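Local coordinates for Non-ribosomal peptide synthetase (Methanobrevibacter ruminantium, PDB 6VTJ), which probably releases the finished peptide by nicotinamide-dependent reduction of the thioester carried on the 4'-phosphopantetheine arm of its carrier domain, at residues R15-I20 against A76-L81; N38-G43 against R70-R75; D228-V233 against N290-S295. One frame throughout, in Å; residues are numbered along the deposited sequence.

Contact 1: residues R15-I20 against A76-L81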
loop_
_atom_site.group_PDB
_atom_site.type_symbol
_atom_site.label_atom_id
_atom_site.label_comp_id
_atom_site.label_asym_id
_atom_site.label_seq_id
_atom_site.Cartn_x
_atom_site.Cartn_y
_atom_site.Cartn_z
ATOM N N ARG A 15 25.486 14.434 26.653
ATOM C CA ARG A 15 25.908 15.179 25.465
ATOM C C ARG A 15 25.246 14.632 24.201
ATOM O O ARG A 15 24.965 15.394 23.260
ATOM C CB ARG A 15 27.439 15.167 25.331
ATOM C CG ARG A 15 27.964 16.107 24.228
ATOM C CD ARG A 15 29.446 16.505 24.370
ATOM N NE ARG A 15 30.357 15.355 24.428
ATOM C CZ ARG A 15 31.120 14.935 23.418
ATOM N NH1 ARG A 15 31.096 15.566 22.250
ATOM N NH2 ARG A 15 31.920 13.885 23.577
ATOM N N LEU A 16 24.979 13.326 24.165
ATOM C CA LEU A 16 24.226 12.760 23.050
ATOM C C LEU A 16 22.833 13.371 22.975
ATOM O O LEU A 16 22.356 13.734 21.887
ATOM C CB LEU A 16 24.157 11.235 23.193
ATOM C CG LEU A 16 23.302 10.433 22.211
ATOM C CD1 LEU A 16 23.722 10.676 20.763
ATOM C CD2 LEU A 16 23.362 8.956 22.554
ATOM N N GLU A 17 22.166 13.506 24.129
ATOM C CA GLU A 17 20.855 14.149 24.138
ATOM C C GLU A 17 20.949 15.594 23.670
ATOM O O GLU A 17 20.078 16.070 22.935
ATOM C CB GLU A 17 20.240 14.084 25.529
ATOM C CG GLU A 17 19.683 12.736 25.890
ATOM C CD GLU A 17 19.278 12.671 27.341
ATOM O OE1 GLU A 17 19.688 13.582 28.092
ATOM O OE2 GLU A 17 18.553 11.725 27.729
ATOM N N HIS A 18 21.993 16.310 24.099
ATOM C CA HIS A 18 22.193 17.677 23.637
ATOM C C HIS A 18 22.314 17.732 22.124
ATOM O O HIS A 18 21.730 18.612 21.488
ATOM C CB HIS A 18 23.443 18.273 24.282
ATOM C CG HIS A 18 23.197 18.871 25.629
ATOM N ND1 HIS A 18 23.503 18.215 26.803
ATOM C CD2 HIS A 18 22.646 20.053 25.991
ATOM C CE1 HIS A 18 23.164 18.975 27.830
ATOM N NE2 HIS A 18 22.645 20.097 27.365
ATOM N N GLU A 19 23.077 16.800 21.532
ATOM C CA GLU A 19 23.248 16.788 20.079
ATOM C C GLU A 19 21.924 16.536 19.364
ATOM O O GLU A 19 21.618 17.182 18.351
ATOM C CB GLU A 19 24.268 15.723 19.663
ATOM C CG GLU A 19 25.697 15.989 20.122
ATOM C CD GLU A 19 26.650 14.836 19.820
ATOM O OE1 GLU A 19 26.213 13.840 19.196
ATOM O OE2 GLU A 19 27.840 14.927 20.204
ATOM N N ILE A 20 21.124 15.600 19.871
ATOM C CA ILE A 20 19.890 15.277 19.155
ATOM C C ILE A 20 18.868 16.402 19.318
ATOM O O ILE A 20 18.140 16.740 18.374
ATOM C CB ILE A 20 19.346 13.907 19.597
ATOM C CG1 ILE A 20 20.326 12.805 19.177
ATOM C CG2 ILE A 20 17.988 13.642 18.977
ATOM C CD1 ILE A 20 20.155 11.500 19.957
ATOM N N ALA A 76 14.252 9.504 24.027
ATOM C CA ALA A 76 14.090 8.143 23.517
ATOM C C ALA A 76 15.110 7.825 22.426
ATOM O O ALA A 76 15.696 6.730 22.406
ATOM C CB ALA A 76 12.668 7.959 22.992
ATOM N N LEU A 77 15.352 8.774 21.519
ATOM C CA LEU A 77 16.319 8.544 20.449
ATOM C C LEU A 77 17.716 8.300 21.002
ATOM O O LEU A 77 18.488 7.515 20.441
ATOM C CB LEU A 77 16.332 9.733 19.494
ATOM C CG LEU A 77 15.540 9.575 18.201
ATOM C CD1 LEU A 77 15.504 10.908 17.460
ATOM C CD2 LEU A 77 16.145 8.477 17.323
ATOM N N ALA A 78 18.059 8.960 22.110
ATOM C CA ALA A 78 19.371 8.770 22.711
ATOM C C ALA A 78 19.454 7.428 23.425
ATOM O O ALA A 78 20.473 6.732 23.333
ATOM C CB ALA A 78 19.675 9.916 23.675
ATOM N N LYS A 79 18.397 7.048 24.144
ATOM C CA LYS A 79 18.363 5.696 24.700
ATOM C C LYS A 79 18.601 4.660 23.606
ATOM O O LYS A 79 19.369 3.708 23.795
ATOM C CB LYS A 79 17.032 5.441 25.409
ATOM C CG LYS A 79 16.712 6.433 26.527
ATOM C CD LYS A 79 16.051 5.757 27.715
ATOM C CE LYS A 79 15.307 4.495 27.285
ATOM N NZ LYS A 79 14.181 4.128 28.198
ATOM N N LEU A 80 17.982 4.860 22.434
ATOM C CA LEU A 80 18.181 3.943 21.309
ATOM C C LEU A 80 19.621 3.965 20.813
ATOM O O LEU A 80 20.253 2.913 20.660
ATOM C CB LEU A 80 17.226 4.287 20.159
ATOM C CG LEU A 80 17.590 3.686 18.790
ATOM C CD1 LEU A 80 17.435 2.164 18.768
ATOM C CD2 LEU A 80 16.807 4.324 17.653
ATOM N N LEU A 81 20.151 5.157 20.523
ATOM C CA LEU A 81 21.474 5.246 19.917
ATOM C C LEU A 81 22.588 4.863 20.875
ATOM O O LEU A 81 23.717 4.651 20.427
ATOM C CB LEU A 81 21.717 6.653 19.380
ATOM C CG LEU A 81 21.059 6.964 18.038
ATOM C CD1 LEU A 81 21.287 8.414 17.645
ATOM C CD2 LEU A 81 21.622 6.035 16.977
#

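Contact 2: residues N38-G43 against R70-R75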
loop_
_atom_site.group_PDB
_atom_site.type_symbol
_atom_site.label_atom_id
_atom_site.label_comp_id
_atom_site.label_asym_id
_atom_site.label_seq_id
_atom_site.Cartn_x
_atom_site.Cartn_y
_atom_site.Cartn_z
ATOM N N ASN A 38 8.160 15.858 21.445
ATOM C CA ASN A 38 7.784 14.926 20.389
ATOM C C ASN A 38 8.044 15.563 19.022
ATOM O O ASN A 38 7.470 16.612 18.706
ATOM C CB ASN A 38 6.304 14.563 20.552
ATOM C CG ASN A 38 5.850 13.471 19.604
ATOM O OD1 ASN A 38 6.128 13.511 18.406
ATOM N ND2 ASN A 38 5.118 12.497 20.139
ATOM N N PHE A 39 8.900 14.921 18.215
ATOM C CA PHE A 39 9.211 15.420 16.870
ATOM C C PHE A 39 7.952 15.792 16.094
ATOM O O PHE A 39 7.885 16.855 15.467
ATOM C CB PHE A 39 10.008 14.374 16.085
ATOM C CG PHE A 39 10.424 14.826 14.706
ATOM C CD1 PHE A 39 11.476 15.709 14.535
ATOM C CD2 PHE A 39 9.776 14.344 13.574
ATOM C CE1 PHE A 39 11.869 16.115 13.267
ATOM C CE2 PHE A 39 10.166 14.746 12.295
ATOM C CZ PHE A 39 11.210 15.630 12.142
ATOM N N PHE A 40 6.942 14.916 16.114
ATOM C CA PHE A 40 5.753 15.150 15.299
ATOM C C PHE A 40 4.754 16.082 15.972
ATOM O O PHE A 40 3.871 16.614 15.290
ATOM C CB PHE A 40 5.081 13.821 14.942
ATOM C CG PHE A 40 6.008 12.841 14.288
ATOM C CD1 PHE A 40 6.224 12.884 12.920
ATOM C CD2 PHE A 40 6.682 11.894 15.045
ATOM C CE1 PHE A 40 7.084 11.990 12.316
ATOM C CE2 PHE A 40 7.552 11.000 14.452
ATOM C CZ PHE A 40 7.755 11.049 13.081
ATOM N N GLU A 41 4.879 16.302 17.281
ATOM C CA GLU A 41 4.006 17.254 17.951
ATOM C C GLU A 41 4.496 18.688 17.821
ATOM O O GLU A 41 3.684 19.610 17.925
ATOM C CB GLU A 41 3.860 16.897 19.432
ATOM C CG GLU A 41 2.906 15.749 19.726
ATOM C CD GLU A 41 2.906 15.359 21.195
ATOM N N ILE A 42 5.790 18.907 17.584
ATOM C CA ILE A 42 6.353 20.256 17.627
ATOM C C ILE A 42 6.557 20.839 16.237
ATOM O O ILE A 42 7.200 21.883 16.101
ATOM C CB ILE A 42 7.666 20.302 18.433
ATOM C CG1 ILE A 42 8.778 19.524 17.729
ATOM C CG2 ILE A 42 7.452 19.759 19.839
ATOM C CD1 ILE A 42 9.952 19.182 18.629
ATOM N N GLY A 43 6.015 20.198 15.200
ATOM C CA GLY A 43 6.103 20.699 13.836
ATOM C C GLY A 43 6.836 19.785 12.880
ATOM O O GLY A 43 7.045 20.167 11.716
ATOM N N ARG A 70 9.235 5.307 15.968
ATOM C CA ARG A 70 9.089 4.532 17.199
ATOM C C ARG A 70 9.599 5.285 18.425
ATOM O O ARG A 70 9.113 5.048 19.537
ATOM C CB ARG A 70 9.812 3.184 17.077
ATOM N N ASN A 71 10.570 6.182 18.255
ATOM C CA ASN A 71 11.163 6.941 19.360
ATOM C C ASN A 71 11.103 8.417 18.987
ATOM O O ASN A 71 11.995 8.924 18.305
ATOM C CB ASN A 71 12.605 6.505 19.632
ATOM C CG ASN A 71 12.801 5.002 19.501
ATOM O OD1 ASN A 71 13.349 4.511 18.511
ATOM N ND2 ASN A 71 12.341 4.266 20.501
ATOM N N LYS A 72 10.071 9.115 19.449
ATOM C CA LYS A 72 9.736 10.417 18.884
ATOM C C LYS A 72 10.459 11.586 19.544
ATOM O O LYS A 72 10.427 12.690 18.995
ATOM C CB LYS A 72 8.219 10.642 18.961
ATOM C CG LYS A 72 7.404 9.536 18.275
ATOM C CD LYS A 72 5.938 9.570 18.687
ATOM C CE LYS A 72 5.191 8.380 18.084
ATOM N NZ LYS A 72 3.718 8.460 18.322
ATOM N N THR A 73 11.101 11.382 20.695
ATOM C CA THR A 73 11.779 12.448 21.428
ATOM C C THR A 73 13.292 12.241 21.440
ATOM O O THR A 73 13.773 11.111 21.283
ATOM C CB THR A 73 11.269 12.516 22.873
ATOM O OG1 THR A 73 11.592 11.293 23.551
ATOM C CG2 THR A 73 9.754 12.759 22.913
ATOM N N PRO A 74 14.079 13.312 21.628
ATOM C CA PRO A 74 15.536 13.129 21.733
ATOM C C PRO A 74 15.942 12.216 22.882
ATOM O O PRO A 74 16.937 11.491 22.765
ATOM C CB PRO A 74 16.057 14.559 21.935
ATOM C CG PRO A 74 14.962 15.456 21.467
ATOM C CD PRO A 74 13.696 14.727 21.783
ATOM N N ARG A 75 15.195 12.236 23.988
ATOM C CA ARG A 75 15.456 11.332 25.104
ATOM C C ARG A 75 15.373 9.876 24.651
ATOM O O ARG A 75 16.324 9.099 24.819
ATOM C CB ARG A 75 14.463 11.665 26.230
ATOM C CG ARG A 75 14.348 10.754 27.458
ATOM C CD ARG A 75 15.558 10.718 28.414
ATOM N NE ARG A 75 16.141 12.006 28.813
ATOM C CZ ARG A 75 15.724 12.770 29.822
ATOM N NH1 ARG A 75 14.675 12.416 30.554
ATOM N NH2 ARG A 75 16.365 13.907 30.095
#

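Contact 3: residues D228-V233 against N290-S295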
loop_
_atom_site.group_PDB
_atom_site.type_symbol
_atom_site.label_atom_id
_atom_site.label_comp_id
_atom_site.label_asym_id
_atom_site.label_seq_id
_atom_site.Cartn_x
_atom_site.Cartn_y
_atom_site.Cartn_z
ATOM N N ASP A 228 -2.550 6.837 15.139
ATOM C CA ASP A 228 -3.316 5.622 14.901
ATOM C C ASP A 228 -4.499 5.827 13.963
ATOM O O ASP A 228 -5.397 4.980 13.913
ATOM C CB ASP A 228 -3.773 5.025 16.233
ATOM C CG ASP A 228 -2.645 4.302 16.941
ATOM O OD1 ASP A 228 -1.515 4.338 16.404
ATOM O OD2 ASP A 228 -2.881 3.688 18.006
ATOM N N TYR A 229 -4.523 6.924 13.212
ATOM C CA TYR A 229 -5.606 7.118 12.260
ATOM C C TYR A 229 -5.589 6.035 11.183
ATOM O O TYR A 229 -6.653 5.638 10.674
ATOM C CB TYR A 229 -5.502 8.512 11.645
ATOM C CG TYR A 229 -6.632 8.865 10.709
ATOM C CD1 TYR A 229 -7.933 9.008 11.179
ATOM C CD2 TYR A 229 -6.396 9.065 9.352
ATOM C CE1 TYR A 229 -8.979 9.334 10.322
ATOM C CE2 TYR A 229 -7.433 9.397 8.477
ATOM C CZ TYR A 229 -8.726 9.529 8.962
ATOM O OH TYR A 229 -9.757 9.858 8.085
ATOM N N ILE A 230 -4.393 5.532 10.851
ATOM C CA ILE A 230 -4.262 4.472 9.858
ATOM C C ILE A 230 -5.117 3.275 10.244
ATOM O O ILE A 230 -5.707 2.615 9.381
ATOM C CB ILE A 230 -2.783 4.081 9.670
ATOM C CG1 ILE A 230 -2.661 2.997 8.581
ATOM C CG2 ILE A 230 -2.169 3.616 10.978
ATOM C CD1 ILE A 230 -1.250 2.818 7.999
ATOM N N PHE A 231 -5.215 2.990 11.547
ATOM C CA PHE A 231 -6.063 1.895 12.001
ATOM C C PHE A 231 -7.542 2.256 11.917
ATOM O O PHE A 231 -8.390 1.360 11.793
ATOM C CB PHE A 231 -5.703 1.501 13.437
ATOM C CG PHE A 231 -4.338 0.875 13.577
ATOM C CD1 PHE A 231 -4.103 -0.425 13.152
ATOM C CD2 PHE A 231 -3.303 1.576 14.166
ATOM C CE1 PHE A 231 -2.835 -1.005 13.297
ATOM C CE2 PHE A 231 -2.053 1.010 14.311
ATOM C CZ PHE A 231 -1.817 -0.281 13.877
ATOM N N ARG A 232 -7.880 3.546 12.004
ATOM C CA ARG A 232 -9.283 3.925 11.862
ATOM C C ARG A 232 -9.759 3.699 10.434
ATOM O O ARG A 232 -10.864 3.189 10.214
ATOM C CB ARG A 232 -9.497 5.395 12.246
ATOM C CG ARG A 232 -9.322 5.719 13.713
ATOM C CD ARG A 232 -10.621 5.568 14.457
ATOM N NE ARG A 232 -11.596 6.584 14.071
ATOM C CZ ARG A 232 -12.814 6.308 13.607
ATOM N NH1 ARG A 232 -13.205 5.038 13.457
ATOM N NH2 ARG A 232 -13.641 7.302 13.285
ATOM N N VAL A 233 -8.952 4.106 9.455
ATOM C CA VAL A 233 -9.353 3.937 8.060
ATOM C C VAL A 233 -9.240 2.476 7.646
ATOM O O VAL A 233 -10.167 1.905 7.061
ATOM C CB VAL A 233 -8.520 4.838 7.130
ATOM C CG1 VAL A 233 -8.876 4.569 5.666
ATOM C CG2 VAL A 233 -8.724 6.305 7.465
ATOM N N ASN A 290 5.271 -3.353 11.356
ATOM C CA ASN A 290 4.931 -2.180 10.566
ATOM C C ASN A 290 3.432 -1.895 10.638
ATOM O O ASN A 290 2.603 -2.805 10.550
ATOM C CB ASN A 290 5.357 -2.392 9.121
ATOM C CG ASN A 290 4.966 -1.241 8.250
ATOM O OD1 ASN A 290 3.844 -1.180 7.746
ATOM N ND2 ASN A 290 5.872 -0.285 8.100
ATOM N N LYS A 291 3.081 -0.621 10.800
ATOM C CA LYS A 291 1.691 -0.274 11.097
ATOM C C LYS A 291 0.762 -0.521 9.908
ATOM O O LYS A 291 -0.405 -0.884 10.093
ATOM C CB LYS A 291 1.607 1.185 11.518
ATOM C CG LYS A 291 1.604 1.427 13.004
ATOM C CD LYS A 291 0.969 2.781 13.274
ATOM C CE LYS A 291 1.882 3.655 14.119
ATOM N NZ LYS A 291 1.149 4.889 14.516
ATOM N N TYR A 292 1.248 -0.314 8.690
ATOM C CA TYR A 292 0.380 -0.473 7.533
ATOM C C TYR A 292 0.120 -1.946 7.262
ATOM O O TYR A 292 -1.031 -2.362 7.063
ATOM C CB TYR A 292 1.003 0.203 6.319
ATOM C CG TYR A 292 0.324 -0.197 5.040
ATOM C CD1 TYR A 292 -0.934 0.286 4.734
ATOM C CD2 TYR A 292 0.929 -1.078 4.148
ATOM C CE1 TYR A 292 -1.571 -0.079 3.570
ATOM C CE2 TYR A 292 0.303 -1.451 2.991
ATOM C CZ TYR A 292 -0.951 -0.945 2.710
ATOM O OH TYR A 292 -1.598 -1.308 1.571
ATOM N N VAL A 293 1.179 -2.753 7.271
ATOM C CA VAL A 293 1.015 -4.193 7.118
ATOM C C VAL A 293 0.131 -4.748 8.225
ATOM O O VAL A 293 -0.734 -5.606 7.982
ATOM C CB VAL A 293 2.388 -4.886 7.098
ATOM C CG1 VAL A 293 2.201 -6.399 6.888
ATOM C CG2 VAL A 293 3.269 -4.279 6.018
ATOM N N CYS A 294 0.307 -4.246 9.449
ATOM C CA CYS A 294 -0.479 -4.740 10.572
ATOM C C CYS A 294 -1.954 -4.413 10.407
ATOM O O CYS A 294 -2.815 -5.275 10.624
ATOM C CB CYS A 294 0.062 -4.172 11.891
ATOM S SG CYS A 294 -0.926 -4.634 13.319
ATOM N N SER A 295 -2.276 -3.158 10.073
ATOM C CA SER A 295 -3.677 -2.791 9.874
ATOM C C SER A 295 -4.317 -3.604 8.746
ATOM O O SER A 295 -5.476 -4.029 8.857
ATOM C CB SER A 295 -3.813 -1.285 9.603
ATOM O OG SER A 295 -3.210 -0.876 8.369
#

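Contact 1: residues R15-I20 against A76-L81
In the helical bundle of the carrier domain, the start of helix 15-28 packs across helix 74-82, and A78 is met by L16, E17 and I20 together. The two segments run at 125° to each other, their axes 9.2 Å apart at closest approach, and the CA atoms of E17 and A78 come within 5.8 Å. The small side chain of A78 suits this closeness: its CB lies 3.6 Å from CG of E17 and also touches CG of L16. L16, its chi1 of 174° setting CG trans to the amide N, reaches toward helix 74-82, where its CD2 rests 3.7 Å from the carbonyl O of A78 and brushes CB of L81; that oxygen accepts a hydrogen bond from S82 OG.

No hydrogen bond joins the two segments, and the buried carboxylate of E17 is satisfied to the side of the apolar patch. There OE2 pairs with R75, while OE1 accepts from the backbone N atoms of K13 and T14, so E17 also ties down the chain entering its own helix. I20 touches L77, A78 and L81 with two branches: CD1 lies over the backbone N of A78 at 3.9 Å and meets CD1 of L81 at 4.0 Å, whereas CG2 touches CD1 of L77, also at 4.0 Å.

Contact 2: residues N38-G43 against R70-R75
The loop 38-43 meets the turn leading into helix 74-82 through one nearly straight backbone bond, F39 N to K72 O (2.8 Å, 169°), beside the close pass of N38 and T73, whose CA atoms are 4.8 Å apart. A chi1 of -173° sets CG of N38 trans to its amide N and lays the side-chain amide alongside the extended chain of K72, both directed alike: ND2 of N38 is 3.4 Å from CD of K72, and OD1 of N38 is 3.6 Å from CB of K72. That same OD1 folds the loop into an Asx turn, accepting from F40 N at 2.8 Å in the carbonyl plane and, less directly, from E41 N above that plane. An alanine here is likely to leave F40 N without its acceptor and strip the flank of K72 of its amide neighbour. F40 presents a ring edge to CG of K72, while CD2 of F39 sits 3.7 Å over the centre of the F40 ring; F40 stacks with F69. K72 thus spends its methylenes on the carrier loop and its ammonium on A226 O of the reductase domain, consistent with a part in holding the two together.

Contact 3: residues D228-V233 against N290-S295
K291 reaches from the first turn of helix 291-308 across to F231 and D228 at the start of helix 229-246, within the Rossmann-type reductase domain. Its CB points toward the neighbouring helix, and CG lies 3.9 Å from both CE2 and CZ of F231. CD settles 3.7 Å from CE2 of F231 and 4.0 Å from CG2 of I230; the bend at chi3 (-126°) then carries the chain past them. At the tip, NZ makes a salt bridge with OD1 of D228 at 3.3 Å, weak as a hydrogen bond, and donates to the backbone O of D227. Farther along, F231 touches CB of S295 and receives SG of C294 at its ring edge, 82° off the ring normal. I230 extends CD1 to within 3.7 Å of CA of Y292. Y292 heads the YxxxK sequence that supplies the catalytic tyrosine and lysine in short-chain dehydrogenases, and probably does so here. N290 caps this helix, its OD1 accepting from V293 N. The near-parallel helices are therefore joined by a largely apolar seam, with a charge pair at one end, that packs I230 against CA and CB of the probable catalytic tyrosine.

How the contacts relate
Contacts 1 and 2 share helix 74-82 in the carrier domain, their centres 12 Å apart. They meet directly: a salt bridge runs from E17 OE2 to R75 NE at 2.7 Å, and CG2 of I20 packs on CB of P74 at 3.6 Å. Contact 3 belongs to the reductase domain, with its centre 19 Å from that of contact 2 and nearest atoms about 6 Å apart; contact 1 is more remote, its nearest atoms about 15 Å from contact 3. The 4'-phosphopantetheine spans this junction, about 7 Å from the side chain of F40 in contact 2 and about 6 Å from that of Y292 in contact 3, consistent with delivery toward the reductase site.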